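Local coordinates for protein NAD-dependent aldehyde dehydrogenase (Sinorhizobium meliloti, PDB 3U4J) that probably oxidises aldehydes with NAD or NADP as acceptor, as a calcium-binding tetrameric member of the aldehyde dehydrogenase family, at residues Ser21-Leu26 / Gly53-Ala58; Ile40-Pro45 / Ser110-Lys115; Leu90-Ala95 / Tyr133-Ala138. One frame throughout, in Å; residues are numbered along the deposited sequence.

Contact 1 (Ser21-Leu26 / Gly53-Ala58)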
loop_
_atom_site.group_PDB
_atom_site.type_symbol
_atom_site.label_atom_id
_atom_site.label_comp_id
_atom_site.label_asym_id
_atom_site.label_seq_id
_atom_site.Cartn_x
_atom_site.Cartn_y
_atom_site.Cartn_z
ATOM N N SER A 21 -13.350 -20.276 -41.179
ATOM C CA SER A 21 -13.492 -19.035 -40.442
ATOM C C SER A 21 -12.723 -17.885 -41.085
ATOM O O SER A 21 -11.501 -17.940 -41.217
ATOM C CB SER A 21 -13.047 -19.233 -38.991
ATOM O OG SER A 21 -13.957 -20.042 -38.304
ATOM N N ARG A 22 -13.438 -16.841 -41.483
ATOM C CA ARG A 22 -12.808 -15.656 -42.084
ATOM C C ARG A 22 -13.010 -14.518 -41.101
ATOM O O ARG A 22 -14.143 -14.232 -40.713
ATOM C CB ARG A 22 -13.413 -15.303 -43.458
ATOM C CG ARG A 22 -12.824 -14.002 -44.134
ATOM C CD ARG A 22 -13.946 -12.978 -44.459
ATOM N NE ARG A 22 -13.485 -11.719 -45.074
ATOM C CZ ARG A 22 -14.241 -10.624 -45.216
ATOM N NH1 ARG A 22 -15.501 -10.597 -44.776
ATOM N NH2 ARG A 22 -13.740 -9.544 -45.793
ATOM N N TYR A 23 -11.913 -13.902 -40.668
ATOM C CA TYR A 23 -11.980 -12.850 -39.657
ATOM C C TYR A 23 -11.550 -11.520 -40.226
ATOM O O TYR A 23 -10.788 -11.473 -41.190
ATOM C CB TYR A 23 -11.036 -13.141 -38.490
ATOM C CG TYR A 23 -11.282 -14.436 -37.752
ATOM C CD1 TYR A 23 -12.050 -14.465 -36.583
ATOM C CD2 TYR A 23 -10.697 -15.617 -38.199
ATOM C CE1 TYR A 23 -12.268 -15.677 -35.892
ATOM C CE2 TYR A 23 -10.892 -16.820 -37.523
ATOM C CZ TYR A 23 -11.689 -16.832 -36.371
ATOM O OH TYR A 23 -11.872 -18.014 -35.734
ATOM N N GLN A 24 -12.016 -10.443 -39.597
ATOM C CA GLN A 24 -11.610 -9.099 -39.969
ATOM C C GLN A 24 -10.905 -8.378 -38.817
ATOM O O GLN A 24 -11.150 -8.675 -37.626
ATOM C CB GLN A 24 -12.831 -8.299 -40.414
ATOM C CG GLN A 24 -13.396 -8.716 -41.799
ATOM C CD GLN A 24 -14.561 -7.839 -42.184
ATOM O OE1 GLN A 24 -15.614 -7.853 -41.526
ATOM N NE2 GLN A 24 -14.373 -7.032 -43.222
HETATM N N MSE A 25 -10.046 -7.423 -39.172
HETATM C CA MSE A 25 -9.458 -6.528 -38.181
HETATM C C MSE A 25 -10.553 -5.707 -37.534
HETATM O O MSE A 25 -11.676 -5.646 -38.049
HETATM C CB MSE A 25 -8.391 -5.638 -38.814
HETATM C CG MSE A 25 -7.201 -6.448 -39.326
HETATM SE SE MSE A 25 -5.777 -5.222 -39.921
HETATM C CE MSE A 25 -6.400 -4.759 -41.691
ATOM N N LEU A 26 -10.261 -5.096 -36.400
ATOM C CA LEU A 26 -11.272 -4.265 -35.782
ATOM C C LEU A 26 -10.629 -2.960 -35.381
ATOM O O LEU A 26 -9.783 -2.927 -34.517
ATOM C CB LEU A 26 -11.951 -5.021 -34.631
ATOM C CG LEU A 26 -12.981 -4.456 -33.630
ATOM C CD1 LEU A 26 -13.516 -3.086 -33.868
ATOM C CD2 LEU A 26 -14.089 -5.499 -33.352
ATOM N N GLY A 53 -8.447 -20.824 -40.275
ATOM C CA GLY A 53 -8.691 -19.404 -40.146
ATOM C C GLY A 53 -8.031 -18.591 -41.241
ATOM O O GLY A 53 -7.012 -18.999 -41.799
ATOM N N THR A 54 -8.614 -17.441 -41.541
ATOM C CA THR A 54 -7.943 -16.433 -42.361
ATOM C C THR A 54 -8.269 -15.037 -41.895
ATOM O O THR A 54 -9.385 -14.753 -41.459
ATOM C CB THR A 54 -8.111 -16.612 -43.945
ATOM O OG1 THR A 54 -8.616 -15.420 -44.581
ATOM C CG2 THR A 54 -8.834 -17.865 -44.362
ATOM N N TRP A 55 -7.253 -14.182 -41.931
ATOM C CA TRP A 55 -7.375 -12.823 -41.451
ATOM C C TRP A 55 -6.533 -11.919 -42.331
ATOM O O TRP A 55 -5.663 -12.418 -43.061
ATOM C CB TRP A 55 -6.909 -12.708 -39.971
ATOM C CG TRP A 55 -5.830 -13.666 -39.625
ATOM C CD1 TRP A 55 -4.508 -13.545 -39.914
ATOM C CD2 TRP A 55 -5.985 -14.919 -38.967
ATOM N NE1 TRP A 55 -3.824 -14.634 -39.481
ATOM C CE2 TRP A 55 -4.705 -15.496 -38.879
ATOM C CE3 TRP A 55 -7.083 -15.609 -38.440
ATOM C CZ2 TRP A 55 -4.481 -16.730 -38.283
ATOM C CZ3 TRP A 55 -6.861 -16.841 -37.824
ATOM C CH2 TRP A 55 -5.571 -17.387 -37.754
ATOM N N PRO A 56 -6.728 -10.595 -42.221
ATOM C CA PRO A 56 -6.016 -9.706 -43.116
ATOM C C PRO A 56 -4.514 -9.731 -42.905
ATOM O O PRO A 56 -4.016 -10.062 -41.797
ATOM C CB PRO A 56 -6.567 -8.319 -42.757
ATOM C CG PRO A 56 -7.943 -8.591 -42.258
ATOM C CD PRO A 56 -7.753 -9.870 -41.446
ATOM N N GLU A 57 -3.805 -9.402 -43.981
ATOM C CA GLU A 57 -2.388 -9.159 -43.900
ATOM C C GLU A 57 -2.258 -7.652 -43.877
ATOM O O GLU A 57 -2.351 -7.017 -44.933
ATOM C CB GLU A 57 -1.676 -9.751 -45.125
ATOM C CG GLU A 57 -0.188 -9.407 -45.170
ATOM C CD GLU A 57 0.522 -9.873 -46.464
ATOM O OE1 GLU A 57 -0.106 -10.509 -47.356
ATOM O OE2 GLU A 57 1.728 -9.569 -46.571
ATOM N N ALA A 58 -2.063 -7.066 -42.693
ATOM C CA ALA A 58 -2.066 -5.605 -42.595
ATOM C C ALA A 58 -0.820 -4.997 -43.234
ATOM O O ALA A 58 0.274 -5.549 -43.131
ATOM C CB ALA A 58 -2.195 -5.129 -41.130
#
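With CG beside the backbone N (chi1 -59°), the ring of Tyr23 lies alongside the indole of Trp55, both side chains pointing the same way, and its CD2 comes 3.6 Å from CE3 of Trp55 at the indole edge. The two planes meet at 47°, an oblique aromatic pair. Met25 bends at chi3 (-82°), which turns CE back to 3.7 Å from CB of Pro56, while its selenium, SE, reaches CB of Ala58 at 3.8 Å. The backbones themselves run roughly parallel and join through one beta bridge, Arg22 with Thr54. Thr54 N donates to Ser21 O at 2.9 Å, and Tyr23 N donates to Thr54 O at 2.8 Å in a nearly straight bond. CD of Pro56 sits 3.4 Å from the carbonyl O of Tyr23. The 21-26 chain thus lies along strand 51-56, whose antiparallel partner is strand 39-43. Ile205 of helix 202-214 and Ile108 of helix 102-113 pack on the tyrosine, and Trp55 NE1 bonds to Glu198 O. The chemistry is split: two backbone bonds fix the register at Arg22 and Thr54, and beyond this single bridge apolar packing takes over, consistent with Pro56 having no N-H to give to Tyr23 O.

Contact 2 (Ile40-Pro45 / Ser110-Lys115)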
loop_
_atom_site.group_PDB
_atom_site.type_symbol
_atom_site.label_atom_id
_atom_site.label_comp_id
_atom_site.label_asym_id
_atom_site.label_seq_id
_atom_site.Cartn_x
_atom_site.Cartn_y
_atom_site.Cartn_z
ATOM N N ILE A 40 -4.070 -13.850 -44.789
ATOM C CA ILE A 40 -3.141 -14.910 -44.377
ATOM C C ILE A 40 -4.012 -16.056 -43.937
ATOM O O ILE A 40 -4.998 -15.837 -43.251
ATOM C CB ILE A 40 -2.279 -14.458 -43.145
ATOM C CG1 ILE A 40 -1.283 -13.380 -43.564
ATOM C CG2 ILE A 40 -1.507 -15.660 -42.500
ATOM C CD1 ILE A 40 -0.799 -12.520 -42.400
ATOM N N ASP A 41 -3.681 -17.264 -44.351
ATOM C CA ASP A 41 -4.423 -18.439 -43.910
ATOM C C ASP A 41 -3.660 -19.127 -42.772
ATOM O O ASP A 41 -2.425 -19.082 -42.723
ATOM C CB ASP A 41 -4.542 -19.459 -45.055
ATOM C CG ASP A 41 -5.474 -19.007 -46.193
ATOM O OD1 ASP A 41 -6.299 -18.085 -46.045
ATOM O OD2 ASP A 41 -5.400 -19.635 -47.268
ATOM N N ARG A 42 -4.407 -19.790 -41.898
ATOM C CA ARG A 42 -3.842 -20.677 -40.886
ATOM C C ARG A 42 -4.312 -22.112 -41.141
ATOM O O ARG A 42 -5.507 -22.392 -41.125
ATOM C CB ARG A 42 -4.277 -20.255 -39.454
ATOM C CG ARG A 42 -3.832 -21.221 -38.373
ATOM C CD ARG A 42 -2.326 -21.444 -38.418
ATOM N NE ARG A 42 -1.823 -22.039 -37.175
ATOM C CZ ARG A 42 -0.625 -22.609 -37.038
ATOM N NH1 ARG A 42 0.200 -22.691 -38.083
ATOM N NH2 ARG A 42 -0.263 -23.122 -35.858
ATOM N N VAL A 43 -3.365 -23.013 -41.346
ATOM C CA VAL A 43 -3.646 -24.430 -41.466
ATOM C C VAL A 43 -3.518 -25.004 -40.069
ATOM O O VAL A 43 -2.580 -24.660 -39.342
ATOM C CB VAL A 43 -2.645 -25.132 -42.454
ATOM C CG1 VAL A 43 -2.724 -26.660 -42.366
ATOM C CG2 VAL A 43 -2.928 -24.694 -43.925
ATOM N N SER A 44 -4.456 -25.865 -39.676
ATOM C CA SER A 44 -4.401 -26.476 -38.350
ATOM C C SER A 44 -3.121 -27.275 -38.217
ATOM O O SER A 44 -2.809 -28.095 -39.094
ATOM C CB SER A 44 -5.581 -27.386 -38.110
ATOM O OG SER A 44 -5.302 -28.299 -37.035
ATOM N N PRO A 45 -2.358 -27.040 -37.136
ATOM C CA PRO A 45 -1.101 -27.798 -37.055
ATOM C C PRO A 45 -1.358 -29.241 -36.637
ATOM O O PRO A 45 -0.515 -30.102 -36.865
ATOM C CB PRO A 45 -0.305 -27.040 -35.982
ATOM C CG PRO A 45 -1.339 -26.397 -35.125
ATOM C CD PRO A 45 -2.508 -26.083 -36.024
ATOM N N SER A 110 -7.887 -24.202 -30.013
ATOM C CA SER A 110 -7.435 -25.576 -30.264
ATOM C C SER A 110 -7.019 -25.761 -31.727
ATOM O O SER A 110 -5.925 -26.282 -32.040
ATOM C CB SER A 110 -8.551 -26.567 -29.904
ATOM O OG SER A 110 -8.119 -27.894 -30.097
ATOM N N LEU A 111 -7.905 -25.338 -32.622
ATOM C CA LEU A 111 -7.660 -25.479 -34.051
ATOM C C LEU A 111 -6.450 -24.672 -34.538
ATOM O O LEU A 111 -5.668 -25.157 -35.348
ATOM C CB LEU A 111 -8.915 -25.072 -34.823
ATOM C CG LEU A 111 -10.100 -26.050 -34.777
ATOM C CD1 LEU A 111 -11.356 -25.412 -35.456
ATOM C CD2 LEU A 111 -9.710 -27.353 -35.429
ATOM N N GLU A 112 -6.316 -23.426 -34.071
ATOM C CA GLU A 112 -5.271 -22.547 -34.574
ATOM C C GLU A 112 -3.935 -22.819 -33.906
ATOM O O GLU A 112 -2.896 -22.720 -34.550
ATOM C CB GLU A 112 -5.641 -21.063 -34.406
ATOM C CG GLU A 112 -6.905 -20.671 -35.150
ATOM C CD GLU A 112 -7.234 -19.191 -35.071
ATOM O OE1 GLU A 112 -6.485 -18.407 -34.438
ATOM O OE2 GLU A 112 -8.264 -18.803 -35.662
ATOM N N VAL A 113 -3.961 -23.134 -32.616
ATOM C CA VAL A 113 -2.722 -23.315 -31.878
ATOM C C VAL A 113 -2.266 -24.793 -31.889
ATOM O O VAL A 113 -1.090 -25.041 -31.768
ATOM C CB VAL A 113 -2.831 -22.801 -30.391
ATOM C CG1 VAL A 113 -1.548 -23.084 -29.596
ATOM C CG2 VAL A 113 -3.189 -21.321 -30.339
ATOM N N GLY A 114 -3.181 -25.749 -32.029
ATOM C CA GLY A 114 -2.849 -27.169 -31.811
ATOM C C GLY A 114 -2.897 -27.557 -30.339
ATOM O O GLY A 114 -2.344 -28.567 -29.935
ATOM N N LYS A 115 -3.574 -26.736 -29.548
ATOM C CA LYS A 115 -3.709 -26.907 -28.113
ATOM C C LYS A 115 -4.800 -27.934 -27.859
ATOM O O LYS A 115 -5.870 -27.863 -28.473
ATOM C CB LYS A 115 -4.154 -25.553 -27.540
ATOM C CG LYS A 115 -3.959 -25.293 -26.079
ATOM C CD LYS A 115 -4.496 -23.877 -25.754
ATOM C CE LYS A 115 -3.520 -22.777 -26.182
ATOM N NZ LYS A 115 -2.317 -22.727 -25.303
#
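The guanidinium of Arg42 meets Glu112 at its edge: the carbonyl O of Glu112 lies only 7° out of the guanidinium plane and is gripped side-on by two nitrogens. Arg42 NE donates to Glu112 O at 2.9 Å, in the carbonyl plane and on a lone pair, while Arg42 NH2 reaches the same oxygen at 3.0 Å. The bend at chi2 (55°) brings the head of the arginine round to this oxygen. NH2 also bonds to Ile347 O, so two backbone carbonyls probably help to offset the buried charge; the carboxylate of Glu112 turns elsewhere, its OE1 taking the N-H of Gly202. This is a helix C-terminus docked against the end of a beta hairpin: helix 102-113 closes at Gly114, which has positive phi (83°), and the hairpin is made by strands 39-43 and 51-56. At such a helix end carbonyls lack their next-turn amides; here Arg42 supplies N-H groups to that of Glu112. Pro45 packs on the same end, its CD 3.4 Å from Leu111 O and its CG 3.6 Å from Val113 O. Glycine suits Gly114 twice over: its backbone angles would jam a beta carbon against the preceding carbonyl O, and that carbon would also clash with CG of Pro45. CA of Ser44 makes a C-H...O contact of 3.5 Å with Leu111 O. Ser110 OG donates to Lys115 O at 2.8 Å.

Contact 3 (Leu90-Ala95 / Tyr133-Ala138)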
loop_
_atom_site.group_PDB
_atom_site.type_symbol
_atom_site.label_atom_id
_atom_site.label_comp_id
_atom_site.label_asym_id
_atom_site.label_seq_id
_atom_site.Cartn_x
_atom_site.Cartn_y
_atom_site.Cartn_z
ATOM N N LEU A 90 -18.056 -2.389 -17.742
ATOM C CA LEU A 90 -17.903 -2.823 -19.121
ATOM C C LEU A 90 -16.976 -4.034 -19.225
ATOM O O LEU A 90 -17.233 -4.950 -20.001
ATOM C CB LEU A 90 -17.417 -1.649 -19.980
ATOM C CG LEU A 90 -18.513 -0.551 -20.065
ATOM C CD1 LEU A 90 -17.966 0.805 -20.547
ATOM C CD2 LEU A 90 -19.696 -1.042 -20.944
HETATM N N MSE A 91 -15.901 -4.028 -18.454
HETATM C CA MSE A 91 -14.964 -5.164 -18.424
HETATM C C MSE A 91 -15.593 -6.416 -17.829
HETATM O O MSE A 91 -15.266 -7.529 -18.252
HETATM C CB MSE A 91 -13.711 -4.788 -17.617
HETATM C CG MSE A 91 -12.936 -3.648 -18.255
HETATM SE SE MSE A 91 -11.614 -2.869 -17.066
HETATM C CE MSE A 91 -10.432 -4.432 -16.853
ATOM N N PHE A 92 -16.475 -6.265 -16.839
ATOM C CA PHE A 92 -17.194 -7.464 -16.306
ATOM C C PHE A 92 -18.102 -8.073 -17.378
ATOM O O PHE A 92 -18.257 -9.315 -17.468
ATOM C CB PHE A 92 -18.021 -7.121 -15.056
ATOM C CG PHE A 92 -17.220 -7.136 -13.782
ATOM C CD1 PHE A 92 -16.589 -8.317 -13.343
ATOM C CD2 PHE A 92 -17.089 -5.985 -13.021
ATOM C CE1 PHE A 92 -15.838 -8.331 -12.157
ATOM C CE2 PHE A 92 -16.328 -5.981 -11.845
ATOM C CZ PHE A 92 -15.712 -7.151 -11.402
ATOM N N LYS A 93 -18.709 -7.202 -18.195
ATOM C CA LYS A 93 -19.535 -7.672 -19.314
ATOM C C LYS A 93 -18.726 -8.496 -20.302
ATOM O O LYS A 93 -19.221 -9.494 -20.812
ATOM C CB LYS A 93 -20.251 -6.518 -20.035
ATOM C CG LYS A 93 -21.377 -5.881 -19.213
ATOM C CD LYS A 93 -21.959 -4.700 -19.955
ATOM C CE LYS A 93 -22.938 -3.960 -19.108
ATOM N NZ LYS A 93 -23.973 -3.329 -19.977
ATOM N N VAL A 94 -17.492 -8.072 -20.585
ATOM C CA VAL A 94 -16.572 -8.890 -21.395
ATOM C C VAL A 94 -16.295 -10.247 -20.727
ATOM O O VAL A 94 -16.356 -11.284 -21.381
ATOM C CB VAL A 94 -15.227 -8.174 -21.656
ATOM C CG1 VAL A 94 -14.277 -9.053 -22.495
ATOM C CG2 VAL A 94 -15.454 -6.811 -22.332
ATOM N N ALA A 95 -15.930 -10.241 -19.446
ATOM C CA ALA A 95 -15.706 -11.507 -18.728
ATOM C C ALA A 95 -16.925 -12.432 -18.825
ATOM O O ALA A 95 -16.779 -13.643 -19.108
ATOM C CB ALA A 95 -15.341 -11.239 -17.272
ATOM N N TYR A 133 -10.926 -10.410 -12.423
ATOM C CA TYR A 133 -9.983 -9.882 -11.438
ATOM C C TYR A 133 -9.608 -8.430 -11.756
ATOM O O TYR A 133 -9.597 -7.557 -10.870
ATOM C CB TYR A 133 -8.699 -10.742 -11.354
ATOM C CG TYR A 133 -7.673 -10.066 -10.456
ATOM C CD1 TYR A 133 -7.612 -10.331 -9.083
ATOM C CD2 TYR A 133 -6.781 -9.127 -10.980
ATOM C CE1 TYR A 133 -6.679 -9.663 -8.276
ATOM C CE2 TYR A 133 -5.863 -8.452 -10.170
ATOM C CZ TYR A 133 -5.826 -8.724 -8.837
ATOM O OH TYR A 133 -4.923 -8.033 -8.065
ATOM N N ALA A 134 -9.259 -8.177 -13.021
ATOM C CA ALA A 134 -8.792 -6.836 -13.441
ATOM C C ALA A 134 -9.917 -5.827 -13.348
ATOM O O ALA A 134 -9.722 -4.692 -12.902
ATOM C CB ALA A 134 -8.247 -6.907 -14.887
ATOM N N ALA A 135 -11.118 -6.253 -13.742
ATOM C CA ALA A 135 -12.296 -5.372 -13.628
ATOM C C ALA A 135 -12.528 -4.975 -12.179
ATOM O O ALA A 135 -12.863 -3.831 -11.894
ATOM C CB ALA A 135 -13.546 -6.057 -14.200
ATOM N N GLY A 136 -12.378 -5.924 -11.262
ATOM C CA GLY A 136 -12.558 -5.632 -9.817
ATOM C C GLY A 136 -11.558 -4.590 -9.341
ATOM O O GLY A 136 -11.930 -3.636 -8.648
ATOM N N GLN A 137 -10.288 -4.756 -9.728
ATOM C CA GLN A 137 -9.216 -3.873 -9.271
ATOM C C GLN A 137 -9.205 -2.510 -9.945
ATOM O O GLN A 137 -8.771 -1.540 -9.325
ATOM C CB GLN A 137 -7.839 -4.549 -9.443
ATOM C CG GLN A 137 -7.588 -5.709 -8.441
ATOM C CD GLN A 137 -7.818 -5.245 -7.005
ATOM O OE1 GLN A 137 -7.063 -4.432 -6.487
ATOM N NE2 GLN A 137 -8.893 -5.730 -6.376
ATOM N N ALA A 138 -9.677 -2.449 -11.190
ATOM C CA ALA A 138 -9.630 -1.235 -11.998
ATOM C C ALA A 138 -10.307 -0.058 -11.310
ATOM O O ALA A 138 -9.834 1.066 -11.419
ATOM C CB ALA A 138 -10.250 -1.460 -13.418
#
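Ala134 comes first along helix 117-138, its CB 3.8 Å from CE of Met91 on helix 84-100; the selenomethionine bends at chi3 (64°), which carries this methyl across to the alanine. One residue on, Ala135 points its methyl straight at the opposing helix, where two side chains receive it. Its CB lies 3.6 Å from CB of Met91 and sits over the face of the Phe92 ring, almost on its centre, 3.5 Å from the centroid and 5° off the normal, a CH-pi contact. Gly136 follows, with its backbone N 3.6 Å from CZ of Phe92, approaching the ring obliquely. Ala138 closes the walk, its CB 4.1 Å from SE of Met91. The helices run antiparallel at 171°, their axes 8.7 Å apart, a separation that suits the small residues Ala134, Ala135, Gly136 and Ala138 on one side. Were Phe92 replaced by an alanine, the methyl of Ala135 would probably lose its aromatic cover and a gap would open beside Gly136. Phe92 also meets Phe92 of a second subunit, so the ring joins the helix pair to the subunit interface, and Pro183 of helix 174-187 packs on Met91 and Ala134. Ser88 OG, just before the first segment, hydrogen-bonds Ala135 O, but no hydrogen bond crosses between the segments themselves, so the side-chain packing here rests on dispersion and close shape fit.

Contacts 1 and 2 share one antiparallel hairpin, strands 39-43 and 51-56, and touch directly although their centres are 14 Å apart: Gly53 O lies 2.7 Å from Arg42 N, a probable hydrogen bond between the hairpin strands, and Trp55 CZ3 packs 3.2 Å from Glu112 OE2. The bound calcium, held by Leu17 and Glu50, lies in the neighbourhood of both without touching either. The side chain of Ser44 in contact 2 is about 8 Å from the calcium ion, whereas Gly53 in contact 1 is about 10 Å from it. Contact 3 stands apart from the annotated sites, its centre 27 Å from that of contact 1 and 29 Å from that of contact 2. Consecutive helices 84-100, 102-113 and 117-138 connect it to contact 2.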